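Local coordinates for protein histidine--tRNA ligase (PDB 1QE0) that catalyses the ATP-dependent attachment of L-histidine to tRNA(His), working as a homodimeric class II aminoacyl-tRNA synthetase, at residues Lys367-Gly370 against Gln371-Ala375; Ile42-Ser45 against Thr46-Ala50; Met146-His149 against Ile150-Phe154. All coordinates share one frame; numbering follows the deposited sequence.

Contact 1: residues Lys367-Gly370 against Gln371-Ala375; sequences KIKG and QMKQA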
loop_
_atom_site.group_PDB
_atom_site.type_symbol
_atom_site.label_atom_id
_atom_site.label_comp_id
_atom_site.label_asym_id
_atom_site.label_seq_id
_atom_site.Cartn_x
_atom_site.Cartn_y
_atom_site.Cartn_z
ATOM N N LYS A 367 4.501 39.347 3.600
ATOM C CA LYS A 367 3.660 40.252 4.398
ATOM C C LYS A 367 2.525 39.449 5.023
ATOM O O LYS A 367 2.107 38.445 4.451
ATOM C CB LYS A 367 3.032 41.309 3.478
ATOM C CG LYS A 367 3.892 41.690 2.302
ATOM C CD LYS A 367 3.064 42.320 1.183
ATOM C CE LYS A 367 2.594 43.747 1.498
ATOM N NZ LYS A 367 3.673 44.800 1.361
ATOM N N ILE A 368 1.949 39.941 6.116
ATOM C CA ILE A 368 0.832 39.255 6.778
ATOM C C ILE A 368 -0.235 38.810 5.772
ATOM O O ILE A 368 -0.697 37.687 5.840
ATOM C CB ILE A 368 0.044 40.151 7.794
ATOM C CG1 ILE A 368 0.945 40.842 8.794
ATOM C CG2 ILE A 368 -0.952 39.321 8.618
ATOM C CD1 ILE A 368 0.108 41.600 9.828
ATOM N N LYS A 369 -0.663 39.673 4.861
ATOM C CA LYS A 369 -1.695 39.249 3.925
ATOM C C LYS A 369 -1.263 37.961 3.252
ATOM O O LYS A 369 -2.032 37.011 3.182
ATOM C CB LYS A 369 -1.979 40.333 2.873
ATOM C CG LYS A 369 -3.130 39.996 1.917
ATOM C CD LYS A 369 -3.482 41.166 0.967
ATOM C CE LYS A 369 -4.784 40.884 0.159
ATOM N NZ LYS A 369 -5.276 41.995 -0.760
ATOM N N GLY A 370 0.020 37.903 2.900
ATOM C CA GLY A 370 0.611 36.762 2.208
ATOM C C GLY A 370 0.773 35.534 3.070
ATOM O O GLY A 370 0.707 34.389 2.593
ATOM N N GLN A 371 1.065 35.761 4.340
ATOM C CA GLN A 371 1.177 34.651 5.249
ATOM C C GLN A 371 -0.231 34.126 5.508
ATOM O O GLN A 371 -0.469 32.924 5.384
ATOM C CB GLN A 371 1.872 35.080 6.527
ATOM C CG GLN A 371 3.388 35.110 6.366
ATOM C CD GLN A 371 4.057 35.530 7.611
ATOM O OE1 GLN A 371 3.837 34.935 8.648
ATOM N NE2 GLN A 371 4.800 36.615 7.558
ATOM N N MET A 372 -1.170 35.033 5.787
ATOM C CA MET A 372 -2.564 34.680 6.028
ATOM C C MET A 372 -3.164 33.945 4.831
ATOM O O MET A 372 -3.956 33.017 4.999
ATOM C CB MET A 372 -3.381 35.914 6.316
ATOM C CG MET A 372 -2.981 36.635 7.566
ATOM S SD MET A 372 -3.327 35.756 9.089
ATOM C CE MET A 372 -4.683 34.706 8.663
ATOM N N LYS A 373 -2.801 34.351 3.624
ATOM C CA LYS A 373 -3.297 33.651 2.450
ATOM C C LYS A 373 -2.738 32.212 2.430
ATOM O O LYS A 373 -3.462 31.266 2.158
ATOM C CB LYS A 373 -2.898 34.398 1.165
ATOM C CG LYS A 373 -3.599 35.716 0.996
ATOM C CD LYS A 373 -3.293 36.351 -0.342
ATOM C CE LYS A 373 -4.136 37.629 -0.529
ATOM N NZ LYS A 373 -4.026 38.239 -1.894
ATOM N N GLN A 374 -1.452 32.059 2.745
ATOM C CA GLN A 374 -0.802 30.759 2.740
ATOM C C GLN A 374 -1.497 29.884 3.753
ATOM O O GLN A 374 -1.846 28.722 3.463
ATOM C CB GLN A 374 0.685 30.919 3.039
ATOM C CG GLN A 374 1.508 29.623 3.109
ATOM C CD GLN A 374 1.610 28.808 1.815
ATOM O OE1 GLN A 374 1.215 29.232 0.728
ATOM N NE2 GLN A 374 2.144 27.610 1.950
ATOM N N ALA A 375 -1.777 30.466 4.912
ATOM C CA ALA A 375 -2.482 29.743 5.947
ATOM C C ALA A 375 -3.748 29.179 5.316
ATOM O O ALA A 375 -3.991 27.982 5.383
ATOM C CB ALA A 375 -2.844 30.665 7.090
#
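Ile368 and Met372, one turn apart at the start of helix 368-377, lie side by side and point the same way, with Ile368 CG2 packed 3.5 Å from Met372 CG. The i to i+4 backbone bonds of the first turns join the same residues and their neighbours. Lys367 occupies the N-cap position, and its carbonyl O accepts from Gln371 N at 2.9 Å. Next along, Met372 N bonds to Ile368 O at 2.7 Å. Lys373 N reaches Lys369 O at 2.8 Å, and the bond from Gln374 N to Gly370 O is longer at 3.2 Å.

One step round the helix the contact loosens and faces solvent. Here Lys369 and Lys373 cross each other, both chains extended beyond CG. They depart differently: Lys369 sends CG anti to its backbone N (chi1 -176°), whereas Lys373 sets CG beside its own N (chi1 -69°). The methylenes meet at Lys369 CE and Lys373 CE, and the two ammonium groups end close, Lys369 NZ to Lys373 NZ 4.1 Å. That proximity is probably unfavourable, though water can screen it at this exposed surface.

Gln374 bonds through NE2 to Asn99 OD1 of the second subunit. Gln371 is buried and held at both ends of its amide, OE1 by Thr336 N and NE2 by Arg366 O. Ile368 stays near the surface, touching Met337, while Gln371, Met372 and Ala375 set the helix against the sheet of the anticodon-binding domain, meeting strand 332-336 and, through Met372 and Ala375, Thr383 of strand 382-386.

Contact 2: residues Ile42-Ser45 against Thr46-Ala50; sequences IFES and TDLFA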
loop_
_atom_site.group_PDB
_atom_site.type_symbol
_atom_site.label_atom_id
_atom_site.label_comp_id
_atom_site.label_asym_id
_atom_site.label_seq_id
_atom_site.Cartn_x
_atom_site.Cartn_y
_atom_site.Cartn_z
ATOM N N ILE A 42 9.054 -6.123 -8.588
ATOM C CA ILE A 42 8.365 -5.526 -9.721
ATOM C C ILE A 42 8.533 -6.392 -10.960
ATOM O O ILE A 42 7.715 -6.365 -11.858
ATOM C CB ILE A 42 8.861 -4.089 -9.981
ATOM C CG1 ILE A 42 8.312 -3.156 -8.902
ATOM C CG2 ILE A 42 8.434 -3.601 -11.355
ATOM C CD1 ILE A 42 6.844 -2.827 -9.068
ATOM N N PHE A 43 9.621 -7.136 -11.031
ATOM C CA PHE A 43 9.829 -8.004 -12.165
ATOM C C PHE A 43 10.089 -9.413 -11.699
ATOM O O PHE A 43 10.487 -9.662 -10.566
ATOM C CB PHE A 43 10.948 -7.504 -13.110
ATOM C CG PHE A 43 12.266 -7.236 -12.439
ATOM C CD1 PHE A 43 12.656 -5.936 -12.155
ATOM C CD2 PHE A 43 13.106 -8.283 -12.076
ATOM C CE1 PHE A 43 13.864 -5.692 -11.513
ATOM C CE2 PHE A 43 14.306 -8.059 -11.438
ATOM C CZ PHE A 43 14.694 -6.772 -11.152
ATOM N N GLU A 44 9.796 -10.338 -12.591
ATOM C CA GLU A 44 9.971 -11.748 -12.351
ATOM C C GLU A 44 10.672 -12.314 -13.579
ATOM O O GLU A 44 10.847 -11.608 -14.588
ATOM C CB GLU A 44 8.604 -12.407 -12.217
ATOM C CG GLU A 44 7.849 -12.024 -10.995
ATOM C CD GLU A 44 8.371 -12.696 -9.754
ATOM O OE1 GLU A 44 9.190 -13.654 -9.834
ATOM O OE2 GLU A 44 7.927 -12.267 -8.682
ATOM N N SER A 45 11.096 -13.572 -13.477
ATOM C CA SER A 45 11.730 -14.218 -14.598
ATOM C C SER A 45 10.664 -14.266 -15.671
ATOM O O SER A 45 9.527 -14.650 -15.407
ATOM C CB SER A 45 12.152 -15.633 -14.239
ATOM O OG SER A 45 12.344 -16.387 -15.430
ATOM N N THR A 46 11.029 -13.877 -16.877
ATOM C CA THR A 46 10.094 -13.895 -17.973
ATOM C C THR A 46 9.400 -15.240 -18.011
ATOM O O THR A 46 8.201 -15.324 -18.244
ATOM C CB THR A 46 10.816 -13.673 -19.306
ATOM O OG1 THR A 46 11.486 -12.403 -19.273
ATOM C CG2 THR A 46 9.822 -13.690 -20.457
ATOM N N ASP A 47 10.147 -16.284 -17.694
ATOM C CA ASP A 47 9.623 -17.639 -17.702
ATOM C C ASP A 47 8.441 -17.928 -16.769
ATOM O O ASP A 47 7.858 -19.000 -16.849
ATOM C CB ASP A 47 10.773 -18.635 -17.482
ATOM C CG ASP A 47 11.748 -18.686 -18.670
ATOM O OD1 ASP A 47 12.031 -19.806 -19.144
ATOM O OD2 ASP A 47 12.234 -17.623 -19.137
ATOM N N LEU A 48 8.076 -16.988 -15.903
ATOM C CA LEU A 48 6.941 -17.203 -15.009
ATOM C C LEU A 48 5.681 -16.811 -15.756
ATOM O O LEU A 48 4.653 -17.496 -15.716
ATOM C CB LEU A 48 7.072 -16.347 -13.751
ATOM C CG LEU A 48 5.958 -16.370 -12.707
ATOM C CD1 LEU A 48 5.844 -17.700 -12.051
ATOM C CD2 LEU A 48 6.284 -15.359 -11.688
ATOM N N PHE A 49 5.784 -15.693 -16.456
ATOM C CA PHE A 49 4.674 -15.159 -17.225
ATOM C C PHE A 49 4.598 -15.796 -18.611
ATOM O O PHE A 49 3.642 -15.582 -19.366
ATOM C CB PHE A 49 4.825 -13.644 -17.311
ATOM C CG PHE A 49 4.961 -12.994 -15.973
ATOM C CD1 PHE A 49 3.890 -12.991 -15.076
ATOM C CD2 PHE A 49 6.167 -12.435 -15.580
ATOM C CE1 PHE A 49 4.021 -12.438 -13.803
ATOM C CE2 PHE A 49 6.307 -11.878 -14.302
ATOM C CZ PHE A 49 5.231 -11.881 -13.412
ATOM N N ALA A 50 5.622 -16.572 -18.948
ATOM C CA ALA A 50 5.689 -17.275 -20.224
ATOM C C ALA A 50 4.595 -18.368 -20.245
ATOM O O ALA A 50 3.950 -18.593 -21.270
ATOM C CB ALA A 50 7.109 -17.913 -20.390
#
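Ser45 O accepts the shortest sound polar bond here, from Leu48 N at 2.8 Å, where the chain leaves strand 43-45. The same serine caps the weakly bonded helix at about 46-49. With OG swung anti to the backbone N (chi1 160°), its hydroxyl comes beside the carbonyl carbon and accepts a weak bond from Asp47 N at 3.2 Å. Asp47 CB sits alongside, 3.4 Å from Ser45 OG.

Among the side chains, Leu48 carries the contact with the strand. Its CD2 touches Glu44 CG at 3.7 Å, the two chains crossing at a slant, and lies 3.9 Å from Glu44 CD, so the methyl meets the glutamate along its stem as far as the carboxylate carbon. Leu48 CD2 also lies over one face of the Phe49 ring, 4.0 Å above its plane and offset toward the rim. One methyl thus touches both the Glu44 chain and the ring; the direct approach of Glu44 to Phe49 is modelled too close to be trusted in detail.

The buried carboxylate has its charge met outside the turn, where Glu44 OE2 makes a salt bridge to Arg87 of helix 82-91. Thr46 OG1 bonds to Ser74 and Thr76, tying the helix start to strand 75-77 and the residue before it. Leu48 packs on Ile2 of the second subunit, at the dimer interface. The whole is a strand-to-helix turn with a serine N-cap, at the edge of the small antiparallel sheet 43-45, 75-77 and 65-67 in the class II catalytic domain.

Contact 3: residues Met146-His149 against Ile150-Phe154; sequences MVMH and IYQSF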
loop_
_atom_site.group_PDB
_atom_site.type_symbol
_atom_site.label_atom_id
_atom_site.label_comp_id
_atom_site.label_asym_id
_atom_site.label_seq_id
_atom_site.Cartn_x
_atom_site.Cartn_y
_atom_site.Cartn_z
ATOM N N MET A 146 -16.431 -10.877 1.079
ATOM C CA MET A 146 -15.345 -9.893 1.163
ATOM C C MET A 146 -15.359 -8.914 -0.025
ATOM O O MET A 146 -15.350 -7.691 0.178
ATOM C CB MET A 146 -13.980 -10.609 1.230
ATOM C CG MET A 146 -12.770 -9.681 1.290
ATOM S SD MET A 146 -11.235 -10.514 0.810
ATOM C CE MET A 146 -10.906 -11.389 2.217
ATOM N N VAL A 147 -15.383 -9.448 -1.254
ATOM C CA VAL A 147 -15.371 -8.599 -2.435
ATOM C C VAL A 147 -16.562 -7.653 -2.354
ATOM O O VAL A 147 -16.487 -6.527 -2.820
ATOM C CB VAL A 147 -15.318 -9.414 -3.759
ATOM C CG1 VAL A 147 -16.490 -10.323 -3.870
ATOM C CG2 VAL A 147 -15.284 -8.488 -4.962
ATOM N N MET A 148 -17.620 -8.070 -1.660
ATOM C CA MET A 148 -18.794 -7.230 -1.503
ATOM C C MET A 148 -18.514 -6.216 -0.408
ATOM O O MET A 148 -18.817 -5.020 -0.532
ATOM C CB MET A 148 -19.982 -8.077 -1.099
ATOM C CG MET A 148 -21.272 -7.526 -1.600
ATOM S SD MET A 148 -21.359 -7.754 -3.362
ATOM C CE MET A 148 -23.101 -7.817 -3.539
ATOM N N HIS A 149 -17.907 -6.698 0.667
ATOM C CA HIS A 149 -17.584 -5.862 1.793
ATOM C C HIS A 149 -16.649 -4.725 1.360
ATOM O O HIS A 149 -16.900 -3.559 1.669
ATOM C CB HIS A 149 -16.957 -6.715 2.890
ATOM C CG HIS A 149 -16.875 -6.068 4.231
ATOM N ND1 HIS A 149 -16.284 -6.629 5.323
ATOM C CD2 HIS A 149 -17.305 -4.842 4.654
ATOM C CE1 HIS A 149 -16.333 -5.821 6.353
ATOM N NE2 HIS A 149 -16.946 -4.723 5.973
ATOM N N ILE A 150 -15.587 -5.044 0.629
ATOM C CA ILE A 150 -14.630 -4.010 0.208
ATOM C C ILE A 150 -15.332 -2.789 -0.367
ATOM O O ILE A 150 -15.259 -1.692 0.205
ATOM C CB ILE A 150 -13.603 -4.559 -0.818
ATOM C CG1 ILE A 150 -12.587 -5.431 -0.086
ATOM C CG2 ILE A 150 -12.912 -3.426 -1.571
ATOM C CD1 ILE A 150 -11.818 -6.358 -0.996
ATOM N N TYR A 151 -16.060 -3.010 -1.462
ATOM C CA TYR A 151 -16.771 -1.956 -2.159
ATOM C C TYR A 151 -17.864 -1.309 -1.338
ATOM O O TYR A 151 -18.041 -0.091 -1.391
ATOM C CB TYR A 151 -17.322 -2.476 -3.458
ATOM C CG TYR A 151 -16.243 -2.792 -4.414
ATOM C CD1 TYR A 151 -15.675 -1.802 -5.181
ATOM C CD2 TYR A 151 -15.791 -4.065 -4.564
ATOM C CE1 TYR A 151 -14.676 -2.078 -6.089
ATOM C CE2 TYR A 151 -14.789 -4.365 -5.472
ATOM C CZ TYR A 151 -14.239 -3.365 -6.234
ATOM O OH TYR A 151 -13.266 -3.665 -7.160
ATOM N N GLN A 152 -18.599 -2.088 -0.562
ATOM C CA GLN A 152 -19.633 -1.468 0.247
ATOM C C GLN A 152 -19.024 -0.636 1.357
ATOM O O GLN A 152 -19.621 0.320 1.806
ATOM C CB GLN A 152 -20.566 -2.506 0.850
ATOM C CG GLN A 152 -21.381 -3.305 -0.170
ATOM C CD GLN A 152 -22.489 -4.097 0.492
ATOM O OE1 GLN A 152 -22.255 -4.802 1.481
ATOM N NE2 GLN A 152 -23.705 -3.973 -0.028
ATOM N N SER A 153 -17.805 -0.940 1.768
ATOM C CA SER A 153 -17.224 -0.181 2.853
ATOM C C SER A 153 -16.956 1.260 2.430
ATOM O O SER A 153 -16.805 2.154 3.265
ATOM C CB SER A 153 -15.957 -0.873 3.408
ATOM O OG SER A 153 -14.858 -0.911 2.506
ATOM N N PHE A 154 -16.891 1.484 1.126
ATOM C CA PHE A 154 -16.608 2.814 0.636
ATOM C C PHE A 154 -17.866 3.587 0.329
ATOM O O PHE A 154 -17.792 4.743 -0.063
ATOM C CB PHE A 154 -15.712 2.739 -0.600
ATOM C CG PHE A 154 -14.300 2.349 -0.294
ATOM C CD1 PHE A 154 -13.447 3.249 0.360
ATOM C CD2 PHE A 154 -13.822 1.093 -0.638
ATOM C CE1 PHE A 154 -12.144 2.914 0.660
ATOM C CE2 PHE A 154 -12.508 0.734 -0.347
ATOM C CZ PHE A 154 -11.663 1.649 0.307
#
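The last two turns of helix 137-153, which packs on the large mixed sheet of the class II catalytic domain, hold this contact, and Met146 meets Ile150 where both are buried. Met146 CG approaches Ile150 CD1 at 4.1 Å, the two chains crossing at a slant. Between these residues runs a backbone bond, Ile150 N to Met146 O at 2.7 Å.

One step round, Val147 and Tyr151 pair. Val147 CG2 stands anti to its backbone N, which leaves the methyl 4.2 Å from Tyr151 CE2. Val147 O comes to the edge of the same ring, in its plane, and Ile150 CG2 lies over one face of the ring toward its rim. Strand residues pack on the pair: Val147 on Phe267 and Leu269, Tyr151 on Leu269 and Leu308.

Gln152 is the exposed one. Its N bonds to Met148 O at 2.9 Å, and the glutamine chain runs back over that carbonyl, extended beyond CG, until Gln152 CD lies 4.2 Å from Met148 CG. Met148 itself is buried and packs on Ile247. A further backbone bond joins Ser153 N to His149 O at 2.8 Å. The serine places OG between backbone N and carbonyl carbon (chi1 67°), and OG bonds to Gln25 of helix 13-33.

His149 reaches away: ND1 bonds to Tyr33 OH, and its ring stacks on His354 of the second subunit. The chemistry implies two kinds of attachment: Met146 and Ile150 pack on both the sheet and helix 13-33, Val147 and Tyr151 on the sheet, while His149 and Ser153 add polar bonds to helix 13-33 and His149 also reaches the partner subunit.

Overall arrangement
All three contacts are local, but their settings differ. Contact 3 is mostly buried, its centre about 11 Å from the chain centre, with apolar side chains resting on the large sheet of the catalytic domain. Contact 2, in the same domain with its centre about 31 Å from that of contact 3, joins a strand to a short helix, and it is the one with a side-chain cap and a buried charge paired elsewhere. Contact 1 stands about 40 Å from the chain centre, in the anticodon-binding domain, partly against its own sheet, with exposed lysines. Contacts 1 and 3 each lie within one helix. No two contacts touch, yet each reaches the second subunit.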